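Local coordinates for tyrosine-protein phosphatase YwqE (Bacillus subtilis, PDB 3QY7), which removes phosphate from phosphotyrosine-containing proteins as a manganese-dependent tyrosine phosphatase of Bacillus subtilis, at residues A[132-137]-A[156-161]; A[149-154]-A[185-190]. All coordinates share one frame; numbering follows the deposited sequence.

Interaction 1 of 2, residues A[132-137]-A[156-161]; sequences PVIAHP and KGAASQ. With FE (Fe (III) ion), chain B.
The imidazole of His136, whose backbone N faces Gln161 O across the contact, has the methyl of Ala135 over one face, CB lying 3.8 Å above the ring plane and offset toward the rim. At the ring's edge, NE2 binds the iron at 2.2 Å. The side-chain torsion chi1 of 49° sets CG between the backbone N and the carbonyl carbon, which carries the ring off the strand end to the metal. The other flat group, the Gln161 amide, brings OE1 to 3.7 Å from Ala135 CA. That oxygen is hydrogen-bonded to ND1 of His5, a ligand of the neighbouring iron, so Gln161 acts as a second-shell residue for the site. Its chain bends at chi2, and its CB packs 3.9 Å from Val133 CG1, the two side chains lying roughly perpendicular. On the other face of the sheet, Ile134 lies beside Ser160, and CD1 of Ile134 reaches Ala158 CB at 4.0 Å. Past the end of the strand, Pro137 CG rests 3.5 Å from Ser160 OG, which is hydrogen-bonded to Leu187 O. The backbones run parallel and are joined by Ala159 N to Pro132 O, Ile134 N to Ala159 O (2.8 Å, N-H...O angle 171°) and Gln161 N to Ile134 O. His136 N to Gln161 O, at 2.9 Å, is weak because its angle closes to 122°. Gly157, with positive phi, ends the preceding helix in a Schellman motif just before the second strand starts. Strand, helices and parallel strand make a beta-alpha-beta crossover of the TIM-barrel-like PHP fold, with the metal ligand just beyond the C-terminal end of strand 131-135; Glu80, Glu108 and two waters also bind this iron.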
loop_
_atom_site.group_PDB
_atom_site.type_symbol
_atom_site.label_atom_id
_atom_site.label_comp_id
_atom_site.label_asym_id
_atom_site.label_seq_id
_atom_site.Cartn_x
_atom_site.Cartn_y
_atom_site.Cartn_z
ATOM N N PRO A 132 -7.753 -4.300 -7.950
ATOM C CA PRO A 132 -6.424 -3.696 -7.991
ATOM C C PRO A 132 -6.381 -2.491 -7.063
ATOM O O PRO A 132 -7.320 -1.684 -7.056
ATOM C CB PRO A 132 -6.265 -3.247 -9.458
ATOM C CG PRO A 132 -7.665 -3.112 -9.972
ATOM C CD PRO A 132 -8.515 -4.093 -9.197
ATOM N N VAL A 133 -5.313 -2.410 -6.271
ATOM C CA VAL A 133 -5.063 -1.275 -5.387
ATOM C C VAL A 133 -3.857 -0.535 -5.908
ATOM O O VAL A 133 -2.736 -1.077 -5.911
ATOM C CB VAL A 133 -4.801 -1.729 -3.945
ATOM C CG1 VAL A 133 -4.617 -0.490 -3.026
ATOM C CG2 VAL A 133 -5.997 -2.562 -3.439
ATOM N N ILE A 134 -4.086 0.701 -6.344
ATOM C CA ILE A 134 -3.010 1.549 -6.869
ATOM C C ILE A 134 -2.165 2.047 -5.706
ATOM O O ILE A 134 -2.698 2.693 -4.791
ATOM C CB ILE A 134 -3.609 2.755 -7.627
ATOM C CG1 ILE A 134 -4.417 2.245 -8.831
ATOM C CG2 ILE A 134 -2.486 3.708 -8.119
ATOM C CD1 ILE A 134 -5.379 3.277 -9.418
ATOM N N ALA A 135 -0.871 1.753 -5.765
ATOM C CA ALA A 135 0.083 2.229 -4.751
ATOM C C ALA A 135 0.347 3.722 -4.944
ATOM O O ALA A 135 0.611 4.186 -6.054
ATOM C CB ALA A 135 1.363 1.448 -4.812
ATOM N N HIS A 136 0.261 4.447 -3.832
ATOM C CA HIS A 136 0.642 5.858 -3.741
ATOM C C HIS A 136 0.368 6.672 -5.007
ATOM O O HIS A 136 1.301 7.191 -5.607
ATOM C CB HIS A 136 2.102 6.021 -3.298
ATOM C CG HIS A 136 3.075 5.177 -4.058
ATOM N ND1 HIS A 136 3.395 5.407 -5.382
ATOM C CD2 HIS A 136 3.807 4.102 -3.678
ATOM C CE1 HIS A 136 4.284 4.514 -5.773
ATOM N NE2 HIS A 136 4.558 3.716 -4.757
ATOM N N PRO A 137 -0.907 6.801 -5.384
ATOM C CA PRO A 137 -1.201 7.560 -6.600
ATOM C C PRO A 137 -0.760 9.022 -6.481
ATOM O O PRO A 137 -0.460 9.652 -7.512
ATOM C CB PRO A 137 -2.728 7.449 -6.729
ATOM C CG PRO A 137 -3.202 7.191 -5.316
ATOM C CD PRO A 137 -2.136 6.286 -4.753
ATOM N N LYS A 156 -14.003 3.232 -12.374
ATOM C CA LYS A 156 -14.063 1.931 -13.065
ATOM C C LYS A 156 -13.778 0.715 -12.177
ATOM O O LYS A 156 -13.773 -0.421 -12.666
ATOM C CB LYS A 156 -13.136 1.918 -14.287
ATOM C CG LYS A 156 -13.608 2.789 -15.480
ATOM C CD LYS A 156 -14.960 2.317 -15.993
ATOM C CE LYS A 156 -15.152 2.675 -17.461
ATOM N NZ LYS A 156 -16.345 1.956 -18.006
ATOM N N GLY A 157 -13.513 0.951 -10.893
ATOM C CA GLY A 157 -13.461 -0.138 -9.915
ATOM C C GLY A 157 -12.156 -0.330 -9.161
ATOM O O GLY A 157 -12.092 -1.149 -8.245
ATOM N N ALA A 158 -11.135 0.443 -9.517
ATOM C CA ALA A 158 -9.844 0.368 -8.833
ATOM C C ALA A 158 -9.981 1.004 -7.468
ATOM O O ALA A 158 -10.797 1.897 -7.252
ATOM C CB ALA A 158 -8.778 1.094 -9.630
ATOM N N ALA A 159 -9.191 0.496 -6.528
ATOM C CA ALA A 159 -8.995 1.187 -5.251
ATOM C C ALA A 159 -7.619 1.827 -5.239
ATOM O O ALA A 159 -6.772 1.522 -6.078
ATOM C CB ALA A 159 -9.121 0.172 -4.096
ATOM N N SER A 160 -7.370 2.710 -4.271
ATOM C CA SER A 160 -6.008 3.233 -4.120
ATOM C C SER A 160 -5.605 3.444 -2.659
ATOM O O SER A 160 -6.458 3.565 -1.775
ATOM C CB SER A 160 -5.782 4.511 -4.955
ATOM O OG SER A 160 -6.233 5.673 -4.294
ATOM N N GLN A 161 -4.302 3.501 -2.451
ATOM C CA GLN A 161 -3.711 3.585 -1.116
ATOM C C GLN A 161 -2.748 4.767 -1.069
ATOM O O GLN A 161 -1.772 4.829 -1.829
ATOM C CB GLN A 161 -3.012 2.254 -0.791
ATOM C CG GLN A 161 -1.984 2.343 0.350
ATOM C CD GLN A 161 -0.580 2.567 -0.154
ATOM O OE1 GLN A 161 -0.129 1.910 -1.089
ATOM N NE2 GLN A 161 0.156 3.473 0.509
HETATM FE FE FE B . 6.230 2.270 -4.653
HETATM O O HOH W 1 7.518 4.092 -4.588
HETATM O O HOH W 2 5.983 2.148 -2.617
#

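Interaction 2 of 2, residues A[149-154]-A[185-190]; sequences LLYHLV and ANLIHF
A chi1 of -62° sets Leu187 CG beside its backbone N, and a chi1 of 177° sets Leu150 CG opposite its own N; these settings bring the leucine ends together, and the two side chains run alongside one another but point opposite ways. The contact joins an outer helix of the TIM-barrel-like fold, 148-155, to the loop between helix 173-184 and strand 190-192. Asn186, with positive phi, is the C-prime residue of the Schellman motif that ends helix 173-184, and from there the chain turns so that Leu187 points at the neighbouring helix. Both of its methyls are used. CD1 touches Leu150 CD2 at 3.8 Å, while CD2 lies against the helix backbone, 3.8 Å from Tyr151 CA, and also packs on Val154 CB at 4.0 Å. Leu187 thus sits among adjacent Leu150 and Tyr151, and Val154 one turn farther along the helix. The two methyls of Val154 go to different partners: CG2 lies 3.7 Å from Leu187 O, and CG1 turns to His189. The imidazole of His189 approaches from the opposite direction and is fixed by a hydrogen bond from Ser160 N to ND1, consistent with its proton residing on NE2. Val154 CG1 meets this ring at its edge, in plane, 3.7 Å from CE1.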
loop_
_atom_site.group_PDB
_atom_site.type_symbol
_atom_site.label_atom_id
_atom_site.label_comp_id
_atom_site.label_asym_id
_atom_site.label_seq_id
_atom_site.Cartn_x
_atom_site.Cartn_y
_atom_site.Cartn_z
ATOM N N LEU A 149 -7.279 11.073 -14.259
ATOM C CA LEU A 149 -6.846 9.705 -14.548
ATOM C C LEU A 149 -7.164 8.776 -13.382
ATOM O O LEU A 149 -7.619 7.643 -13.586
ATOM C CB LEU A 149 -5.349 9.644 -14.831
ATOM C CG LEU A 149 -4.874 10.350 -16.103
ATOM C CD1 LEU A 149 -3.358 10.416 -16.125
ATOM C CD2 LEU A 149 -5.405 9.642 -17.358
ATOM N N LEU A 150 -6.897 9.250 -12.166
ATOM C CA LEU A 150 -7.203 8.443 -10.982
ATOM C C LEU A 150 -8.699 8.335 -10.782
ATOM O O LEU A 150 -9.231 7.242 -10.508
ATOM C CB LEU A 150 -6.520 8.989 -9.720
ATOM C CG LEU A 150 -6.842 8.243 -8.417
ATOM C CD1 LEU A 150 -6.289 6.835 -8.460
ATOM C CD2 LEU A 150 -6.242 9.018 -7.256
ATOM N N TYR A 151 -9.385 9.467 -10.931
ATOM C CA TYR A 151 -10.830 9.477 -10.865
ATOM C C TYR A 151 -11.407 8.375 -11.763
ATOM O O TYR A 151 -12.244 7.602 -11.322
ATOM C CB TYR A 151 -11.392 10.836 -11.278
ATOM C CG TYR A 151 -12.847 10.776 -11.634
ATOM C CD1 TYR A 151 -13.251 10.736 -12.971
ATOM C CD2 TYR A 151 -13.826 10.723 -10.645
ATOM C CE1 TYR A 151 -14.584 10.663 -13.312
ATOM C CE2 TYR A 151 -15.172 10.649 -10.975
ATOM C CZ TYR A 151 -15.539 10.621 -12.319
ATOM O OH TYR A 151 -16.862 10.555 -12.673
ATOM N N HIS A 152 -10.969 8.315 -13.016
ATOM C CA HIS A 152 -11.559 7.358 -13.953
ATOM C C HIS A 152 -11.266 5.915 -13.561
ATOM O O HIS A 152 -12.167 5.076 -13.594
ATOM C CB HIS A 152 -11.126 7.637 -15.395
ATOM C CG HIS A 152 -11.821 8.814 -16.007
ATOM N ND1 HIS A 152 -13.193 8.876 -16.160
ATOM C CD2 HIS A 152 -11.337 9.986 -16.482
ATOM C CE1 HIS A 152 -13.518 10.031 -16.711
ATOM N NE2 HIS A 152 -12.412 10.724 -16.912
ATOM N N LEU A 153 -10.024 5.637 -13.168
ATOM C CA LEU A 153 -9.644 4.271 -12.764
ATOM C C LEU A 153 -10.444 3.816 -11.546
ATOM O O LEU A 153 -10.890 2.672 -11.485
ATOM C CB LEU A 153 -8.135 4.162 -12.512
ATOM C CG LEU A 153 -7.190 4.277 -13.719
ATOM C CD1 LEU A 153 -5.764 4.516 -13.283
ATOM C CD2 LEU A 153 -7.300 3.049 -14.630
ATOM N N VAL A 154 -10.636 4.720 -10.586
ATOM C CA VAL A 154 -11.432 4.434 -9.398
ATOM C C VAL A 154 -12.928 4.303 -9.716
ATOM O O VAL A 154 -13.589 3.391 -9.244
ATOM C CB VAL A 154 -11.168 5.469 -8.272
ATOM C CG1 VAL A 154 -12.174 5.298 -7.121
ATOM C CG2 VAL A 154 -9.735 5.328 -7.765
ATOM N N ALA A 185 -11.940 13.818 -2.591
ATOM C CA ALA A 185 -12.637 13.344 -3.790
ATOM C C ALA A 185 -13.050 11.870 -3.718
ATOM O O ALA A 185 -13.542 11.306 -4.707
ATOM C CB ALA A 185 -11.767 13.584 -5.008
ATOM N N ASN A 186 -12.844 11.250 -2.551
ATOM C CA ASN A 186 -13.200 9.833 -2.329
ATOM C C ASN A 186 -12.425 8.857 -3.212
ATOM O O ASN A 186 -12.918 7.773 -3.537
ATOM C CB ASN A 186 -14.718 9.605 -2.471
ATOM C CG ASN A 186 -15.522 10.336 -1.419
ATOM O OD1 ASN A 186 -16.594 10.893 -1.705
ATOM N ND2 ASN A 186 -15.021 10.342 -0.191
ATOM N N LEU A 187 -11.215 9.238 -3.603
ATOM C CA LEU A 187 -10.406 8.430 -4.507
ATOM C C LEU A 187 -9.408 7.529 -3.798
ATOM O O LEU A 187 -8.726 6.731 -4.439
ATOM C CB LEU A 187 -9.669 9.328 -5.506
ATOM C CG LEU A 187 -10.541 10.169 -6.436
ATOM C CD1 LEU A 187 -9.615 10.860 -7.416
ATOM C CD2 LEU A 187 -11.594 9.333 -7.181
ATOM N N ILE A 188 -9.335 7.682 -2.478
ATOM C CA ILE A 188 -8.413 6.936 -1.626
ATOM C C ILE A 188 -9.224 6.008 -0.722
ATOM O O ILE A 188 -10.235 6.420 -0.161
ATOM C CB ILE A 188 -7.611 7.919 -0.726
ATOM C CG1 ILE A 188 -6.813 8.923 -1.575
ATOM C CG2 ILE A 188 -6.716 7.182 0.290
ATOM C CD1 ILE A 188 -5.802 8.344 -2.594
ATOM N N HIS A 189 -8.745 4.771 -0.567
ATOM C CA HIS A 189 -9.465 3.758 0.211
ATOM C C HIS A 189 -8.684 3.207 1.392
ATOM O O HIS A 189 -9.283 2.608 2.275
ATOM C CB HIS A 189 -9.952 2.655 -0.718
ATOM C CG HIS A 189 -10.710 3.204 -1.885
ATOM N ND1 HIS A 189 -10.086 3.564 -3.060
ATOM C CD2 HIS A 189 -12.009 3.555 -2.020
ATOM C CE1 HIS A 189 -10.982 4.074 -3.888
ATOM N NE2 HIS A 189 -12.156 4.085 -3.282
ATOM N N PHE A 190 -7.371 3.431 1.407
ATOM C CA PHE A 190 -6.472 2.944 2.463
ATOM C C PHE A 190 -5.403 3.997 2.754
ATOM O O PHE A 190 -5.030 4.777 1.864
ATOM C CB PHE A 190 -5.706 1.679 2.025
ATOM C CG PHE A 190 -6.562 0.580 1.477
ATOM C CD1 PHE A 190 -7.191 -0.329 2.331
ATOM C CD2 PHE A 190 -6.688 0.410 0.099
ATOM C CE1 PHE A 190 -7.962 -1.368 1.822
ATOM C CE2 PHE A 190 -7.460 -0.644 -0.424
ATOM C CZ PHE A 190 -8.090 -1.532 0.431
#

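Interactions 1 and 2 lie about 7 Å apart between centres and meet at Ser160, on the strand of interaction 1 that follows helix 148-155. Ser160 OG lies 2.7 Å from Leu187 O and Ser160 O 2.9 Å from His189 N, both probable hydrogen bonds that tie the loop of 185-190 to the sheet. The segments alternate along the chain: strand, helix, strand, then loop. Interaction 1 reaches the metal centre through His136, whereas interaction 2 is farther out, with the Leu150 side chain about 14 Å from an iron. Leu150 also touches Ile134, so the helix of interaction 2 covers the strand that leads to the metal ligand.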